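Local coordinates for protein anti-sigma-I factor RsgI2 (PDB 4B9P) that probably holds the sigma factor SigI2 inactive and, through this extracellular family 3 carbohydrate-binding module, senses cellulose outside the cell, at residues A[46-51]-A[84-89]; A[42-47]-A[152-157]. All coordinates share one frame; numbering follows the deposited sequence.

Contact 1 (A[46-51]-A[84-89]). With CA (calcium ion), chain B.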
# COMPACT_ATOMS: atom_id res chain seq x y z
N TYR A 46 0.77 2.37 -3.23
CA TYR A 46 0.52 3.49 -2.33
C TYR A 46 1.60 4.53 -2.64
O TYR A 46 2.78 4.27 -2.39
CB TYR A 46 0.64 3.01 -0.86
CG TYR A 46 0.36 4.12 0.15
CD1 TYR A 46 1.38 5.00 0.58
CD2 TYR A 46 -0.91 4.28 0.71
CE1 TYR A 46 1.11 6.03 1.47
CE2 TYR A 46 -1.19 5.31 1.63
CZ TYR A 46 -0.17 6.16 2.02
OH TYR A 46 -0.50 7.12 2.89
N TYR A 47 1.19 5.68 -3.16
CA TYR A 47 2.12 6.71 -3.63
C TYR A 47 2.38 7.76 -2.56
O TYR A 47 1.45 8.19 -1.86
CB TYR A 47 1.52 7.43 -4.83
CG TYR A 47 1.39 6.61 -6.06
CD1 TYR A 47 2.48 6.41 -6.91
CD2 TYR A 47 0.17 5.99 -6.36
CE1 TYR A 47 2.35 5.67 -8.08
CE2 TYR A 47 0.04 5.23 -7.50
CZ TYR A 47 1.12 5.06 -8.35
OH TYR A 47 0.91 4.29 -9.49
N TYR A 48 3.63 8.21 -2.45
CA TYR A 48 3.97 9.15 -1.39
C TYR A 48 5.26 9.87 -1.80
O TYR A 48 5.90 9.55 -2.81
CB TYR A 48 4.14 8.40 -0.06
CG TYR A 48 5.34 7.46 0.03
CD1 TYR A 48 5.31 6.18 -0.54
CD2 TYR A 48 6.48 7.85 0.73
CE1 TYR A 48 6.38 5.34 -0.47
CE2 TYR A 48 7.56 6.97 0.84
CZ TYR A 48 7.49 5.72 0.24
OH TYR A 48 8.56 4.87 0.33
N THR A 49 5.63 10.87 -0.99
CA THR A 49 6.95 11.50 -1.11
C THR A 49 7.81 11.08 0.07
O THR A 49 7.43 11.25 1.23
CB THR A 49 6.82 13.02 -1.16
OG1 THR A 49 5.93 13.44 -0.11
CG2 THR A 49 6.30 13.47 -2.55
N LYS A 50 8.97 10.48 -0.23
CA LYS A 50 9.86 9.94 0.82
C LYS A 50 10.51 11.03 1.67
O LYS A 50 11.05 10.72 2.73
CB LYS A 50 10.93 9.03 0.21
CG LYS A 50 11.94 9.83 -0.66
CD LYS A 50 12.98 8.95 -1.29
CE LYS A 50 14.06 9.73 -2.04
NZ LYS A 50 13.50 10.50 -3.16
N ASP A 51 10.44 12.28 1.22
CA ASP A 51 11.00 13.39 1.97
C ASP A 51 12.48 13.10 2.20
O ASP A 51 13.18 12.79 1.23
CB ASP A 51 10.17 13.65 3.22
CG ASP A 51 8.65 13.69 2.93
OD1 ASP A 51 8.23 14.24 1.87
OD2 ASP A 51 7.89 13.18 3.75
N ALA A 84 4.17 12.62 -5.24
CA ALA A 84 4.49 11.20 -5.50
C ALA A 84 5.88 11.06 -6.11
O ALA A 84 6.06 11.26 -7.32
CB ALA A 84 3.44 10.55 -6.43
N ASP A 85 6.87 10.74 -5.29
CA ASP A 85 8.15 10.39 -5.84
C ASP A 85 8.53 8.96 -5.51
O ASP A 85 9.61 8.52 -5.93
CB ASP A 85 9.30 11.36 -5.47
CG ASP A 85 9.85 11.20 -4.03
OD1 ASP A 85 9.25 10.43 -3.20
OD2 ASP A 85 10.89 11.86 -3.73
N SER A 86 7.66 8.23 -4.81
CA SER A 86 7.95 6.85 -4.39
C SER A 86 6.62 6.15 -4.34
O SER A 86 5.57 6.79 -4.25
CB SER A 86 8.53 6.85 -3.00
OG SER A 86 9.75 7.57 -2.95
N TYR A 87 6.65 4.81 -4.35
CA TYR A 87 5.43 4.10 -3.99
C TYR A 87 5.84 2.82 -3.29
O TYR A 87 6.92 2.26 -3.51
CB TYR A 87 4.49 3.79 -5.18
CG TYR A 87 5.12 3.11 -6.36
CD1 TYR A 87 5.21 1.71 -6.43
CD2 TYR A 87 5.59 3.85 -7.43
CE1 TYR A 87 5.76 1.10 -7.57
CE2 TYR A 87 6.13 3.26 -8.55
CZ TYR A 87 6.22 1.88 -8.62
OH TYR A 87 6.77 1.31 -9.74
N VAL A 88 4.96 2.37 -2.40
CA VAL A 88 5.02 1.03 -1.87
C VAL A 88 4.24 0.15 -2.82
O VAL A 88 3.08 0.43 -3.10
CB VAL A 88 4.34 0.99 -0.48
CG1 VAL A 88 4.46 -0.41 0.11
CG2 VAL A 88 4.92 2.05 0.45
N GLU A 89 4.88 -0.87 -3.37
CA GLU A 89 4.16 -1.80 -4.23
C GLU A 89 3.95 -3.09 -3.44
O GLU A 89 4.91 -3.78 -3.07
CB GLU A 89 4.95 -2.10 -5.49
CG GLU A 89 4.16 -2.99 -6.42
CD GLU A 89 4.77 -3.11 -7.78
OE1 GLU A 89 4.58 -2.19 -8.60
OE2 GLU A 89 5.41 -4.13 -8.05
CA CA B . 5.97 12.93 2.25
O HOH W 1 12.20 8.71 -4.89
O HOH W 2 10.07 13.25 -1.50
O HOH W 3 5.79 10.86 3.61

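Contact 2 (A[42-47]-A[152-157])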
# COMPACT_ATOMS: atom_id res chain seq x y z
N VAL A 42 -1.52 -9.51 -9.17
CA VAL A 42 -2.06 -8.24 -8.68
C VAL A 42 -0.96 -7.43 -8.01
O VAL A 42 -0.19 -7.98 -7.21
CB VAL A 42 -3.14 -8.50 -7.63
CG1 VAL A 42 -3.67 -7.20 -7.06
CG2 VAL A 42 -4.27 -9.29 -8.27
N LYS A 43 -0.89 -6.14 -8.33
CA LYS A 43 0.01 -5.20 -7.64
C LYS A 43 -0.83 -4.03 -7.17
O LYS A 43 -1.75 -3.57 -7.86
CB LYS A 43 1.08 -4.69 -8.60
CG LYS A 43 1.96 -5.76 -9.21
CD LYS A 43 2.79 -6.51 -8.18
CE LYS A 43 3.65 -7.58 -8.86
NZ LYS A 43 4.36 -8.42 -7.85
N ILE A 44 -0.52 -3.55 -5.98
CA ILE A 44 -1.21 -2.43 -5.36
C ILE A 44 -0.19 -1.36 -5.05
O ILE A 44 0.86 -1.71 -4.49
CB ILE A 44 -1.87 -2.89 -4.06
CG1 ILE A 44 -2.88 -4.03 -4.29
CG2 ILE A 44 -2.57 -1.72 -3.36
CD1 ILE A 44 -3.27 -4.73 -3.01
N ARG A 45 -0.45 -0.10 -5.39
CA ARG A 45 0.55 0.96 -5.16
C ARG A 45 -0.01 2.06 -4.27
O ARG A 45 -1.07 2.63 -4.54
CB ARG A 45 1.02 1.59 -6.48
CG ARG A 45 1.75 0.61 -7.32
CD ARG A 45 2.25 1.27 -8.57
NE ARG A 45 3.01 0.29 -9.34
CZ ARG A 45 3.42 0.51 -10.57
NH1 ARG A 45 3.13 1.67 -11.16
NH2 ARG A 45 4.09 -0.43 -11.22
N TYR A 46 0.77 2.37 -3.23
CA TYR A 46 0.52 3.49 -2.33
C TYR A 46 1.60 4.53 -2.64
O TYR A 46 2.78 4.27 -2.39
CB TYR A 46 0.64 3.01 -0.86
CG TYR A 46 0.36 4.12 0.15
CD1 TYR A 46 1.38 5.00 0.58
CD2 TYR A 46 -0.91 4.28 0.71
CE1 TYR A 46 1.11 6.03 1.47
CE2 TYR A 46 -1.19 5.31 1.63
CZ TYR A 46 -0.17 6.16 2.02
OH TYR A 46 -0.50 7.12 2.89
N TYR A 47 1.19 5.68 -3.16
CA TYR A 47 2.12 6.71 -3.63
C TYR A 47 2.38 7.76 -2.56
O TYR A 47 1.45 8.19 -1.86
CB TYR A 47 1.52 7.43 -4.83
CG TYR A 47 1.39 6.61 -6.06
CD1 TYR A 47 2.48 6.41 -6.91
CD2 TYR A 47 0.17 5.99 -6.36
CE1 TYR A 47 2.35 5.67 -8.08
CE2 TYR A 47 0.04 5.23 -7.50
CZ TYR A 47 1.12 5.06 -8.35
OH TYR A 47 0.91 4.29 -9.49
N ILE A 152 -5.16 4.99 -4.29
CA ILE A 152 -4.28 3.83 -4.30
C ILE A 152 -4.65 3.05 -5.56
O ILE A 152 -5.83 2.85 -5.84
CB ILE A 152 -4.49 2.97 -3.03
CG1 ILE A 152 -3.88 3.72 -1.82
CG2 ILE A 152 -3.89 1.56 -3.19
CD1 ILE A 152 -4.29 3.09 -0.49
N THR A 153 -3.65 2.64 -6.35
CA THR A 153 -3.99 1.99 -7.62
C THR A 153 -3.78 0.49 -7.53
O THR A 153 -3.01 -0.00 -6.70
CB THR A 153 -3.13 2.53 -8.77
OG1 THR A 153 -1.75 2.47 -8.38
CG2 THR A 153 -3.50 3.97 -9.11
N VAL A 154 -4.49 -0.25 -8.38
CA VAL A 154 -4.39 -1.71 -8.42
C VAL A 154 -4.30 -2.15 -9.87
O VAL A 154 -5.08 -1.67 -10.70
CB VAL A 154 -5.59 -2.43 -7.74
CG1 VAL A 154 -5.35 -3.94 -7.70
CG2 VAL A 154 -5.86 -1.88 -6.34
N TYR A 155 -3.33 -3.02 -10.14
CA TYR A 155 -3.09 -3.55 -11.48
C TYR A 155 -3.25 -5.06 -11.45
O TYR A 155 -2.85 -5.72 -10.49
CB TYR A 155 -1.66 -3.25 -11.95
CG TYR A 155 -1.35 -1.81 -11.78
CD1 TYR A 155 -0.97 -1.32 -10.53
CD2 TYR A 155 -1.45 -0.92 -12.83
CE1 TYR A 155 -0.68 0.00 -10.33
CE2 TYR A 155 -1.15 0.47 -12.62
CZ TYR A 155 -0.77 0.90 -11.34
OH TYR A 155 -0.48 2.22 -11.04
N ILE A 156 -3.86 -5.63 -12.50
CA ILE A 156 -3.91 -7.06 -12.66
C ILE A 156 -3.19 -7.36 -13.97
O ILE A 156 -3.60 -6.88 -15.04
CB ILE A 156 -5.35 -7.55 -12.74
CG1 ILE A 156 -6.16 -7.03 -11.54
CG2 ILE A 156 -5.38 -9.04 -12.78
CD1 ILE A 156 -7.64 -7.49 -11.50
N SER A 157 -2.13 -8.16 -13.89
CA SER A 157 -1.33 -8.50 -15.06
C SER A 157 -0.90 -7.24 -15.82
O SER A 157 -0.89 -7.23 -17.07
CB SER A 157 -2.09 -9.46 -15.98
OG SER A 157 -2.33 -10.66 -15.28

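Contact 1 (A[46-51]-A[84-89])
Carboxylate oxygen OD1 of D85 is gripped from opposite faces of its plane. The backbone N of K50 meets OD1 on the syn side at 3.0 Å, while S86 OG donates to D85 OD1 at 2.9 Å from well above the plane. The partner oxygen, D85 OD2, takes a 3.0 Å salt bridge from K50 NZ, also from above the plane, and a water ties D85 OD2 to the backbone N of D51. With CG lodged between its own N and carbonyl carbon (chi1 76°), D85 swings its short carboxylate across to the 49-51 loop; the longer lysine bends at its last torsion to meet it.

Y48 O likewise has two donors, D85 N at 2.9 Å and S86 N at 3.0 Å. Beyond S86 the pairing is regular antiparallel, with V88 N bonded to Y46 O at 2.9 Å. S86 CB makes a CH-pi contact over one face of the Y48 ring, 3.8 Å from the ring centroid and offset toward the rim, where a small residue fits; CE1 of this ring touches V88 CG2, and E56 holds its hydroxyl. On the opposite face of the sheet, the Y47 and Y87 side chains lie alongside one another, pointing the same way, their rings obliquely inclined at 64°.

Past the strand end, T49 binds calcium through O and OG1, and D51 through both carboxylate oxygens; a water, D132, S135 and D136 complete the site. Two residues, D85 and S86, facing the single Y48 make a classic beta bulge, set here beside the calcium site of this family 3 carbohydrate-binding module.

Contact 2 (A[42-47]-A[152-157])
An antiparallel strand pair within one sheet of the module's beta-sandwich joins K43 to Y155 and R45 to T153 as hydrogen-bonded pairs. Y155 N reaches K43 O at 2.8 Å, in the carbonyl plane, and R45 N reaches T153 O at 2.9 Å; the return bonds from K43 N and T153 N close both rings.

On the face that looks into the sandwich, branched aliphatic residues interlock. I44 CG2 presses on I152 CG2 at 3.5 Å, and V42 CG1 meets V154 CG1 at 3.7 Å. Both valines set CG1 anti to the backbone N (chi1 177° and -175°), which turns these methyls toward each other. Next to them, the delta methyl of I152 abuts the edge of the Y46 ring, CD1 lying 3.8 Å from Y46 CD2. I152 and V154 also pack on strand 7-13 of the facing sheet, so wide beta-branched side chains suit this apolar interface.

The other face is polar and aromatic, much of it buried. Y155 crosses R45 at about a right angle: its CE1 stands over one face of the guanidinium and lies 3.6 Å from R45 CD, the two planes turned 47° apart. The extended arginine chain carries NE on to a salt bridge with E89. T153 OG1 donates to Y155 OH at 3.0 Å, helping to fix the phenol, whose hydroxyl is also bonded to E165. Y47 approaches from the opposite direction, bringing its OH to the edge of the Y155 ring. Such two-faced strand pairing, apolar toward the facing sheet, belongs to the beta-sandwich fold of family 3 carbohydrate-binding modules.

Strand 42-48 takes part in both contacts: contact 1 zips strand 84-92 to one of its edges and contact 2 zips strand 152-156 to the other, placing it at the middle of a five-stranded antiparallel sheet. Both are largely buried and place one face in the interior, but contact 2 is a ladder regular over most of its length, whereas contact 1 runs out through a bulge into a partly exposed, charged loop at the calcium. Y46 and Y47 serve both neighbours, and the two regions also join at E89, whose OE2 packs on K43 CD. Apolar branches dominate contact 2's inner face; carboxylates, lysine and metal mark contact 1's end.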